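Local structure of secreted protein (4UNM) at residues Ile29-Lys34 and Gln505-Tyr510; Lys393-Asp398 and Phe406-Ser411; Phe313-Gly318 and Gln372-Met377. The protein is a galactose oxidase-like radical copper oxidase, probably oxidising a glycan substrate, and is required for glycan deposition at hyphal tips and for morphogenesis in Streptomyces lividans. One frame throughout, in Å; residues are numbered along the deposited sequence.

Interaction 1 (Ile29-Lys34 and Gln505-Tyr510); sequences IEFPEK and QRIEIY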
loop_
_atom_site.group_PDB
_atom_site.type_symbol
_atom_site.label_atom_id
_atom_site.label_comp_id
_atom_site.label_asym_id
_atom_site.label_seq_id
_atom_site.Cartn_x
_atom_site.Cartn_y
_atom_site.Cartn_z
ATOM N N ILE A 29 -2.646 19.992 -10.388
ATOM C CA ILE A 29 -4.005 19.960 -10.885
ATOM C C ILE A 29 -4.878 20.114 -9.660
ATOM O O ILE A 29 -4.735 19.392 -8.670
ATOM C CB ILE A 29 -4.369 18.651 -11.621
ATOM C CG1 ILE A 29 -3.405 18.362 -12.776
ATOM C CG2 ILE A 29 -5.821 18.673 -12.123
ATOM C CD1 ILE A 29 -3.493 19.321 -13.934
ATOM N N GLU A 30 -5.794 21.064 -9.736
ATOM C CA GLU A 30 -6.776 21.260 -8.696
ATOM C C GLU A 30 -8.146 21.151 -9.341
ATOM O O GLU A 30 -8.364 21.675 -10.416
ATOM C CB GLU A 30 -6.562 22.620 -8.041
ATOM C CG GLU A 30 -7.261 22.777 -6.696
ATOM C CD GLU A 30 -6.707 23.929 -5.870
ATOM O OE1 GLU A 30 -6.334 24.970 -6.461
ATOM O OE2 GLU A 30 -6.643 23.795 -4.629
ATOM N N PHE A 31 -9.049 20.418 -8.716
ATOM C CA PHE A 31 -10.337 20.144 -9.318
ATOM C C PHE A 31 -11.386 21.145 -8.836
ATOM O O PHE A 31 -11.235 21.738 -7.765
ATOM C CB PHE A 31 -10.756 18.720 -8.993
ATOM C CG PHE A 31 -9.873 17.686 -9.631
ATOM C CD1 PHE A 31 -9.906 17.482 -11.004
ATOM C CD2 PHE A 31 -8.997 16.948 -8.870
ATOM C CE1 PHE A 31 -9.096 16.536 -11.595
ATOM C CE2 PHE A 31 -8.172 16.011 -9.451
ATOM C CZ PHE A 31 -8.227 15.799 -10.811
ATOM N N PRO A 32 -12.463 21.325 -9.619
ATOM C CA PRO A 32 -13.574 22.115 -9.097
ATOM C C PRO A 32 -13.994 21.601 -7.727
ATOM O O PRO A 32 -13.988 20.386 -7.500
ATOM C CB PRO A 32 -14.683 21.890 -10.131
ATOM C CG PRO A 32 -13.978 21.509 -11.389
ATOM C CD PRO A 32 -12.755 20.760 -10.953
ATOM N N GLU A 33 -14.346 22.514 -6.823
ATOM C CA GLU A 33 -14.664 22.170 -5.439
ATOM C C GLU A 33 -15.576 20.957 -5.355
ATOM O O GLU A 33 -15.396 20.117 -4.474
ATOM C CB GLU A 33 -15.348 23.338 -4.714
ATOM C CG GLU A 33 -14.437 24.499 -4.348
ATOM C CD GLU A 33 -15.208 25.683 -3.799
ATOM O OE2 GLU A 33 -14.600 26.471 -3.054
ATOM N N LYS A 34 -16.566 20.883 -6.244
ATOM C CA LYS A 34 -17.584 19.813 -6.202
ATOM C C LYS A 34 -17.052 18.366 -6.400
ATOM O O LYS A 34 -17.690 17.403 -5.967
ATOM C CB LYS A 34 -18.711 20.100 -7.228
ATOM C CG LYS A 34 -18.292 20.114 -8.704
ATOM C CD LYS A 34 -19.470 20.245 -9.672
ATOM N N GLN A 505 -5.856 17.799 -1.173
ATOM C CA GLN A 505 -6.801 17.414 -2.230
ATOM C C GLN A 505 -6.336 17.729 -3.637
ATOM O O GLN A 505 -6.996 17.322 -4.585
ATOM C CB GLN A 505 -8.181 18.028 -1.973
ATOM C CG GLN A 505 -8.773 17.629 -0.628
ATOM C CD GLN A 505 -10.217 18.024 -0.502
ATOM O OE1 GLN A 505 -10.616 19.097 -0.979
ATOM N NE2 GLN A 505 -11.022 17.167 0.103
ATOM N N ARG A 506 -5.202 18.409 -3.787
ATOM C CA ARG A 506 -4.582 18.603 -5.084
ATOM C C ARG A 506 -3.857 17.307 -5.517
ATOM O O ARG A 506 -3.391 16.524 -4.670
ATOM C CB ARG A 506 -3.585 19.763 -5.049
ATOM C CG ARG A 506 -4.201 21.131 -4.682
ATOM C CD ARG A 506 -3.132 22.185 -4.386
ATOM N NE ARG A 506 -2.352 21.852 -3.188
ATOM C CZ ARG A 506 -1.188 22.405 -2.838
ATOM N NH1 ARG A 506 -0.649 23.365 -3.568
ATOM N NH2 ARG A 506 -0.561 22.007 -1.729
ATOM N N ILE A 507 -3.760 17.108 -6.822
ATOM C CA ILE A 507 -2.862 16.098 -7.394
ATOM C C ILE A 507 -1.789 16.793 -8.215
ATOM O O ILE A 507 -1.903 17.996 -8.492
ATOM C CB ILE A 507 -3.655 15.034 -8.207
ATOM C CG1 ILE A 507 -4.181 15.620 -9.522
ATOM C CG2 ILE A 507 -4.796 14.498 -7.355
ATOM C CD1 ILE A 507 -4.829 14.607 -10.450
ATOM N N GLU A 508 -0.721 16.075 -8.546
ATOM C CA GLU A 508 0.263 16.534 -9.510
ATOM C C GLU A 508 0.430 15.536 -10.633
ATOM O O GLU A 508 0.229 14.315 -10.439
ATOM C CB GLU A 508 1.628 16.755 -8.862
ATOM C CG GLU A 508 1.690 17.900 -7.872
ATOM C CD GLU A 508 3.054 18.017 -7.228
ATOM O OE1 GLU A 508 3.930 18.693 -7.782
ATOM O OE2 GLU A 508 3.266 17.443 -6.165
ATOM N N ILE A 509 0.809 16.062 -11.795
ATOM C CA ILE A 509 1.317 15.283 -12.891
ATOM C C ILE A 509 2.793 15.584 -13.050
ATOM O O ILE A 509 3.192 16.753 -13.109
ATOM C CB ILE A 509 0.550 15.597 -14.190
ATOM C CG1 ILE A 509 -0.896 15.096 -14.069
ATOM C CG2 ILE A 509 1.262 14.998 -15.389
ATOM C CD1 ILE A 509 -1.734 15.361 -15.308
ATOM N N TYR A 510 3.610 14.536 -13.058
ATOM C CA TYR A 510 5.039 14.682 -13.287
ATOM C C TYR A 510 5.357 14.212 -14.690
ATOM O O TYR A 510 5.020 13.104 -15.068
ATOM C CB TYR A 510 5.906 13.934 -12.268
ATOM C CG TYR A 510 7.407 13.945 -12.588
ATOM C CD1 TYR A 510 8.169 15.123 -12.477
ATOM C CD2 TYR A 510 8.075 12.797 -13.053
ATOM C CE1 TYR A 510 9.522 15.133 -12.803
ATOM C CE2 TYR A 510 9.426 12.794 -13.343
ATOM C CZ TYR A 510 10.159 13.985 -13.218
ATOM O OH TYR A 510 11.484 14.002 -13.536
HETATM O O HOH W 1 -8.244 19.623 -6.008
#
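I29 and I507 pair their backbones where the N-terminal strand 25-29 joins strand 507-511 as the outer strand of a four-stranded blade, the closure by which a beta-propeller ties the start of its chain to the last blade. The two residues form an antiparallel hydrogen-bonded pair: I29 N gives a nearly straight bond to I507 O (2.9 Å, 172°), and I507 N returns one to I29 O at 3.1 Å.

The apolar contacts lie on one side of this pair. I507 has CG1 between the backbone N and the carbonyl carbon (chi1 72°), which lays CG1 against I29 CB at 3.7 Å and carries CD1 to F31 CZ at 3.6 Å. F31 and I507 cross at about a right angle, and W73 meets the F31 ring as well. With alanine in place of I507, the branch ending in CD1 is gone, which is likely to open a gap beside I29 CB and leave the F31 ring less well held.

E30 and R506 meet without a charge pair: E30 OE2 lies 3.6 Å from the R506 CG methylene, while R506 NE makes its salt bridge with E504. Past the bonded pair the chains spread, and one water fills in, accepting from F31 N (2.9 Å) and donating to Q505 O (3.0 Å).

Interaction 2 (Lys393-Asp398 and Phe406-Ser411); sequences KTRIAD and FVDGPS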
loop_
_atom_site.group_PDB
_atom_site.type_symbol
_atom_site.label_atom_id
_atom_site.label_comp_id
_atom_site.label_asym_id
_atom_site.label_seq_id
_atom_site.Cartn_x
_atom_site.Cartn_y
_atom_site.Cartn_z
ATOM N N LYS A 393 17.586 4.622 3.789
ATOM C CA LYS A 393 18.222 3.544 3.078
ATOM C C LYS A 393 17.305 2.959 1.991
ATOM O O LYS A 393 16.062 2.929 2.150
ATOM C CB LYS A 393 18.680 2.462 4.042
ATOM C CG LYS A 393 19.843 2.920 4.960
ATOM C CD LYS A 393 20.371 1.754 5.786
ATOM C CE LYS A 393 21.596 2.088 6.652
ATOM N NZ LYS A 393 21.389 3.327 7.439
ATOM N N THR A 394 17.930 2.473 0.922
ATOM C CA THR A 394 17.341 1.438 0.066
ATOM C C THR A 394 18.026 0.102 0.307
ATOM O O THR A 394 19.219 0.035 0.700
ATOM C CB THR A 394 17.379 1.847 -1.440
ATOM O OG1 THR A 394 18.735 1.836 -1.942
ATOM C CG2 THR A 394 16.797 3.198 -1.586
ATOM N N ARG A 395 17.268 -0.963 0.143
ATOM C CA ARG A 395 17.729 -2.317 0.347
ATOM C C ARG A 395 17.210 -3.188 -0.773
ATOM O O ARG A 395 15.992 -3.230 -1.042
ATOM C CB ARG A 395 17.277 -2.912 1.693
ATOM C CG ARG A 395 17.592 -2.097 2.946
ATOM C CD ARG A 395 16.693 -0.896 3.154
ATOM N NE ARG A 395 16.114 -0.800 4.487
ATOM C CZ ARG A 395 15.095 -0.010 4.795
ATOM N NH1 ARG A 395 14.532 0.784 3.860
ATOM N NH2 ARG A 395 14.638 0.005 6.044
ATOM N N ILE A 396 18.119 -3.936 -1.408
ATOM C CA ILE A 396 17.780 -4.687 -2.587
ATOM C C ILE A 396 18.029 -6.157 -2.380
ATOM O O ILE A 396 19.170 -6.561 -2.014
ATOM C CB ILE A 396 18.590 -4.152 -3.790
ATOM C CG1 ILE A 396 18.161 -2.715 -4.115
ATOM C CG2 ILE A 396 18.359 -5.025 -4.995
ATOM C CD1 ILE A 396 19.184 -1.674 -3.803
ATOM N N ALA A 397 17.008 -6.967 -2.638
ATOM C CA ALA A 397 17.161 -8.421 -2.675
ATOM C C ALA A 397 17.013 -9.009 -4.046
ATOM O O ALA A 397 15.966 -8.855 -4.714
ATOM C CB ALA A 397 16.203 -9.104 -1.733
ATOM N N ASP A 398 18.039 -9.757 -4.447
ATOM C CA ASP A 398 17.988 -10.552 -5.664
ATOM C C ASP A 398 17.589 -11.988 -5.365
ATOM O O ASP A 398 18.389 -12.752 -4.826
ATOM C CB ASP A 398 19.357 -10.477 -6.360
ATOM C CG ASP A 398 19.426 -11.299 -7.659
ATOM O OD1 ASP A 398 18.542 -12.150 -7.968
ATOM O OD2 ASP A 398 20.423 -11.067 -8.368
ATOM N N PHE A 406 19.257 -9.188 1.384
ATOM C CA PHE A 406 19.288 -7.765 1.132
ATOM C C PHE A 406 20.688 -7.169 1.203
ATOM O O PHE A 406 21.488 -7.509 2.091
ATOM C CB PHE A 406 18.342 -7.018 2.091
ATOM C CG PHE A 406 16.897 -7.180 1.736
ATOM C CD1 PHE A 406 16.295 -6.313 0.836
ATOM C CD2 PHE A 406 16.147 -8.178 2.283
ATOM C CE1 PHE A 406 14.934 -6.435 0.555
ATOM C CE2 PHE A 406 14.813 -8.329 1.963
ATOM C CZ PHE A 406 14.219 -7.452 1.093
ATOM N N VAL A 407 20.960 -6.254 0.282
ATOM C CA VAL A 407 22.158 -5.454 0.270
ATOM C C VAL A 407 21.717 -4.022 0.091
ATOM O O VAL A 407 20.812 -3.752 -0.726
ATOM C CB VAL A 407 23.041 -5.879 -0.924
ATOM C CG1 VAL A 407 24.350 -5.116 -0.929
ATOM C CG2 VAL A 407 23.296 -7.386 -0.885
ATOM N N ASP A 408 22.349 -3.113 0.824
ATOM C CA ASP A 408 22.067 -1.684 0.721
ATOM C C ASP A 408 22.307 -1.154 -0.706
ATOM O O ASP A 408 23.379 -1.375 -1.299
ATOM C CB ASP A 408 22.955 -0.868 1.688
ATOM C CG ASP A 408 22.518 -0.982 3.146
ATOM O OD1 ASP A 408 21.665 -1.814 3.476
ATOM O OD2 ASP A 408 23.023 -0.185 3.950
ATOM N N GLY A 409 21.330 -0.419 -1.229
ATOM C CA GLY A 409 21.539 0.418 -2.408
ATOM C C GLY A 409 21.903 1.854 -2.083
ATOM O O GLY A 409 22.370 2.152 -0.982
ATOM N N PRO A 410 21.648 2.774 -3.031
ATOM C CA PRO A 410 21.938 4.160 -2.832
ATOM C C PRO A 410 21.014 4.763 -1.795
ATOM O O PRO A 410 19.854 4.342 -1.680
ATOM C CB PRO A 410 21.714 4.774 -4.224
ATOM C CG PRO A 410 20.657 3.882 -4.836
ATOM C CD PRO A 410 20.910 2.519 -4.289
ATOM N N SER A 411 21.529 5.714 -1.019
ATOM C CA SER A 411 20.759 6.291 0.045
ATOM C C SER A 411 20.066 7.553 -0.396
ATOM O O SER A 411 20.544 8.294 -1.250
ATOM C CB SER A 411 21.638 6.572 1.258
ATOM O OG SER A 411 22.146 5.344 1.768
HETATM O O HOH W 2 20.940 2.693 1.375
#
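The K393 methylenes, not its ammonium, lie against the D408 carboxylate: K393 CD is 3.8 Å from D408 OD2, while K393 NZ makes a long, weak ion pair with D356, and D408 OD1 bonds to S355. Here strand 394-398 and the outermost strand 406-408 form the outer hairpin, third and fourth strands, of a propeller blade.

T394 grips the other chain with backbone and side chain. Its O accepts from G409 N at 2.9 Å, the donor standing 60° out of the carbonyl plane. With OG1 set between the backbone N and the carbonyl carbon (chi1 70°), the hydroxyl donates to P410 O at 2.8 Å. A water bridges the two chains, accepting from T394 N and S411 OG and donating to G409 O.

R395 lays CB against F406 CD1 (3.6 Å), but its guanidinium runs off to the carbonyls of S355, D356, M359 and G380. I396 and V407 then form an antiparallel hydrogen-bonded pair, I396 N to V407 O at 2.8 Å and V407 N to I396 O at 2.9 Å. I396 CD1 presses on G409 CA at 3.4 Å, a tight approach; a CB on G409 would clash with that methyl and with T394 OG1. At A397 the methyl sits over the centre of the F406 ring, CB 3.7 Å from the centroid and 9° off the normal, a clear CH-pi contact.

No salt bridge joins these two segments. Main-chain bonds, one threonine hydroxyl and a bridging water set the pairing, and R395 and D408 OD1 bond to loop residues, S355 among them, rather than to each other.

Interaction 3 (Phe313-Gly318 and Gln372-Met377); sequences FLMQNG and QDEKYM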
loop_
_atom_site.group_PDB
_atom_site.type_symbol
_atom_site.label_atom_id
_atom_site.label_comp_id
_atom_site.label_asym_id
_atom_site.label_seq_id
_atom_site.Cartn_x
_atom_site.Cartn_y
_atom_site.Cartn_z
ATOM N N PHE A 313 4.406 -10.222 -3.013
ATOM C CA PHE A 313 4.557 -10.282 -4.491
ATOM C C PHE A 313 4.673 -11.722 -4.968
ATOM O O PHE A 313 5.426 -12.503 -4.399
ATOM C CB PHE A 313 5.814 -9.532 -4.911
ATOM C CG PHE A 313 5.744 -8.067 -4.724
ATOM C CD1 PHE A 313 6.000 -7.491 -3.482
ATOM C CD2 PHE A 313 5.450 -7.230 -5.805
ATOM C CE1 PHE A 313 5.955 -6.116 -3.325
ATOM C CE2 PHE A 313 5.401 -5.860 -5.642
ATOM C CZ PHE A 313 5.637 -5.306 -4.406
ATOM N N LEU A 314 3.985 -12.064 -6.038
ATOM C CA LEU A 314 4.101 -13.412 -6.641
ATOM C C LEU A 314 5.445 -13.519 -7.336
ATOM O O LEU A 314 5.779 -12.694 -8.219
ATOM C CB LEU A 314 2.971 -13.652 -7.653
ATOM C CG LEU A 314 2.941 -15.052 -8.300
ATOM C CD1 LEU A 314 2.800 -16.166 -7.260
ATOM C CD2 LEU A 314 1.847 -15.126 -9.338
ATOM N N MET A 315 6.209 -14.541 -6.959
ATOM C CA MET A 315 7.519 -14.851 -7.559
ATOM C C MET A 315 7.355 -15.849 -8.694
ATOM O O MET A 315 6.320 -16.478 -8.825
ATOM C CB MET A 315 8.439 -15.490 -6.515
ATOM C CG MET A 315 8.730 -14.596 -5.305
ATOM S SD MET A 315 9.320 -15.547 -3.864
ATOM C CE MET A 315 10.790 -16.304 -4.571
ATOM N N GLN A 316 8.386 -15.993 -9.516
ATOM C CA GLN A 316 8.242 -16.837 -10.735
ATOM C C GLN A 316 8.136 -18.321 -10.419
ATOM O O GLN A 316 7.616 -19.092 -11.218
ATOM C CB GLN A 316 9.422 -16.574 -11.679
ATOM C CG GLN A 316 9.306 -15.234 -12.356
ATOM C CD GLN A 316 10.562 -14.811 -13.084
ATOM O OE1 GLN A 316 11.250 -13.871 -12.689
ATOM N NE2 GLN A 316 10.827 -15.453 -14.176
ATOM N N ASN A 317 8.566 -18.718 -9.227
ATOM C CA ASN A 317 8.308 -20.081 -8.752
ATOM C C ASN A 317 6.983 -20.296 -8.043
ATOM O O ASN A 317 6.718 -21.396 -7.522
ATOM C CB ASN A 317 9.474 -20.545 -7.899
ATOM C CG ASN A 317 9.522 -19.857 -6.564
ATOM O OD1 ASN A 317 8.677 -18.971 -6.242
ATOM N ND2 ASN A 317 10.524 -20.214 -5.780
ATOM N N GLY A 318 6.126 -19.269 -8.045
ATOM C CA GLY A 318 4.789 -19.389 -7.468
ATOM C C GLY A 318 4.692 -19.144 -5.943
ATOM O O GLY A 318 3.598 -19.159 -5.400
ATOM N N GLN A 372 11.542 -10.144 -14.741
ATOM C CA GLN A 372 12.311 -11.364 -14.950
ATOM C C GLN A 372 13.469 -11.547 -13.967
ATOM O O GLN A 372 13.760 -12.669 -13.599
ATOM C CB GLN A 372 12.888 -11.418 -16.368
ATOM C CG GLN A 372 11.902 -11.899 -17.393
ATOM C CD GLN A 372 11.163 -10.774 -18.109
ATOM O OE1 GLN A 372 11.038 -9.669 -17.599
ATOM N NE2 GLN A 372 10.662 -11.079 -19.323
ATOM N N ASP A 373 14.097 -10.460 -13.540
ATOM C CA ASP A 373 15.281 -10.542 -12.665
ATOM C C ASP A 373 14.968 -10.874 -11.210
ATOM O O ASP A 373 15.867 -11.171 -10.444
ATOM C CB ASP A 373 16.049 -9.240 -12.686
ATOM C CG ASP A 373 16.683 -8.957 -14.045
ATOM O OD1 ASP A 373 16.701 -9.864 -14.900
ATOM O OD2 ASP A 373 17.138 -7.821 -14.225
ATOM N N GLU A 374 13.714 -10.749 -10.816
ATOM C CA GLU A 374 13.314 -10.996 -9.430
ATOM C C GLU A 374 14.145 -10.237 -8.403
ATOM O O GLU A 374 14.506 -10.784 -7.369
ATOM C CB GLU A 374 13.337 -12.493 -9.148
ATOM C CG GLU A 374 12.274 -13.246 -9.897
ATOM C CD GLU A 374 11.066 -13.594 -9.012
ATOM O OE1 GLU A 374 10.310 -12.676 -8.470
ATOM O OE2 GLU A 374 10.891 -14.815 -8.875
ATOM N N LYS A 375 14.409 -8.961 -8.667
ATOM C CA LYS A 375 15.041 -8.094 -7.715
ATOM C C LYS A 375 14.034 -7.124 -7.126
ATOM O O LYS A 375 13.334 -6.433 -7.862
ATOM C CB LYS A 375 16.159 -7.296 -8.349
ATOM C CG LYS A 375 17.399 -8.079 -8.744
ATOM C CD LYS A 375 18.517 -7.052 -8.910
ATOM C CE LYS A 375 19.622 -7.537 -9.797
ATOM N NZ LYS A 375 20.560 -6.400 -10.012
ATOM N N TYR A 376 13.979 -7.089 -5.802
ATOM C CA TYR A 376 13.079 -6.231 -5.013
ATOM C C TYR A 376 13.833 -5.178 -4.277
ATOM O O TYR A 376 14.874 -5.444 -3.661
ATOM C CB TYR A 376 12.314 -7.108 -4.023
ATOM C CG TYR A 376 11.401 -8.071 -4.694
ATOM C CD1 TYR A 376 11.856 -9.285 -5.192
ATOM C CD2 TYR A 376 10.050 -7.749 -4.888
ATOM C CE1 TYR A 376 10.984 -10.165 -5.814
ATOM C CE2 TYR A 376 9.191 -8.627 -5.517
ATOM C CZ TYR A 376 9.661 -9.812 -6.011
ATOM O OH TYR A 376 8.792 -10.693 -6.625
ATOM N N MET A 377 13.322 -3.959 -4.299
ATOM C CA MET A 377 13.904 -2.889 -3.571
ATOM C C MET A 377 12.943 -2.358 -2.515
ATOM O O MET A 377 11.785 -2.059 -2.825
ATOM C CB MET A 377 14.255 -1.752 -4.525
ATOM C CG MET A 377 14.821 -0.531 -3.811
ATOM S SD MET A 377 15.507 0.734 -4.915
ATOM C CE MET A 377 14.061 1.327 -5.721
HETATM O O HOH W 3 11.192 -17.419 -8.281
#
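E374 and Q316 make the direct polar link between the two segments: Q316 N donates to E374 OE2 at 2.8 Å and 175°, approaching from above the carboxylate plane. The same oxygen takes a second bond from a water (2.7 Å), which in turn accepts from N317 N at 3.1 Å. Within its own segment, E374 OE1 receives Y376 OH at 3.1 Å, nearly in line with the C-O bond. Both carboxylate oxygens are therefore engaged, one with two donors and the other with one, and this setting would probably keep the buried group ionised. A bend in the E374 chain at CB-CG (chi2 -101°) turns the carboxylate back across the start of the turn. The turn itself, type I from M315 to G318, is closed by G318 N on M315 O.

M315 also packs against the carboxylate: M315 CB lies 3.5 Å from E374 OE2, its side chain crossing that of E374 at about a right angle.

The aromatic contact sits next to this. Y376 turns its edge to the face of F313 in an offset edge-to-face pair, centroids 5.4 Å apart and planes at 64°, and Y376 CE2 reaches F313 CB at 3.5 Å. The tyrosine ring packs on F313 and F321 while its hydroxyl is held by E374.

Further bonds run to the C-terminal Early set domain: L314 O to R566, Q316 O to N588 and Q372 NE2 to A569 O. The contact is an interface between consecutive blades of a Kelch beta-propeller, in which the end of strand 312-314 and the turn after it lie against the start of strand 375-379 and the residues leading into it.

Interactions 2 and 3 share one blade: its second and third strands lie side by side, and A397 N approaches Y376 O at 2.8 Å, a probable hydrogen bond, although the contact centres are 16 Å apart. Interaction 3 ties that blade to the preceding one, while interaction 2 pairs its third and fourth strands. Interaction 1 belongs to another blade, its centre about 34 Å from that of interaction 2 and about 35 Å from that of interaction 3, and it encloses both along the chain. Its blade also holds strand 473-477, which directly follows the copper ligands Y471 and H472; Y259 and H559 complete the protein side of the site.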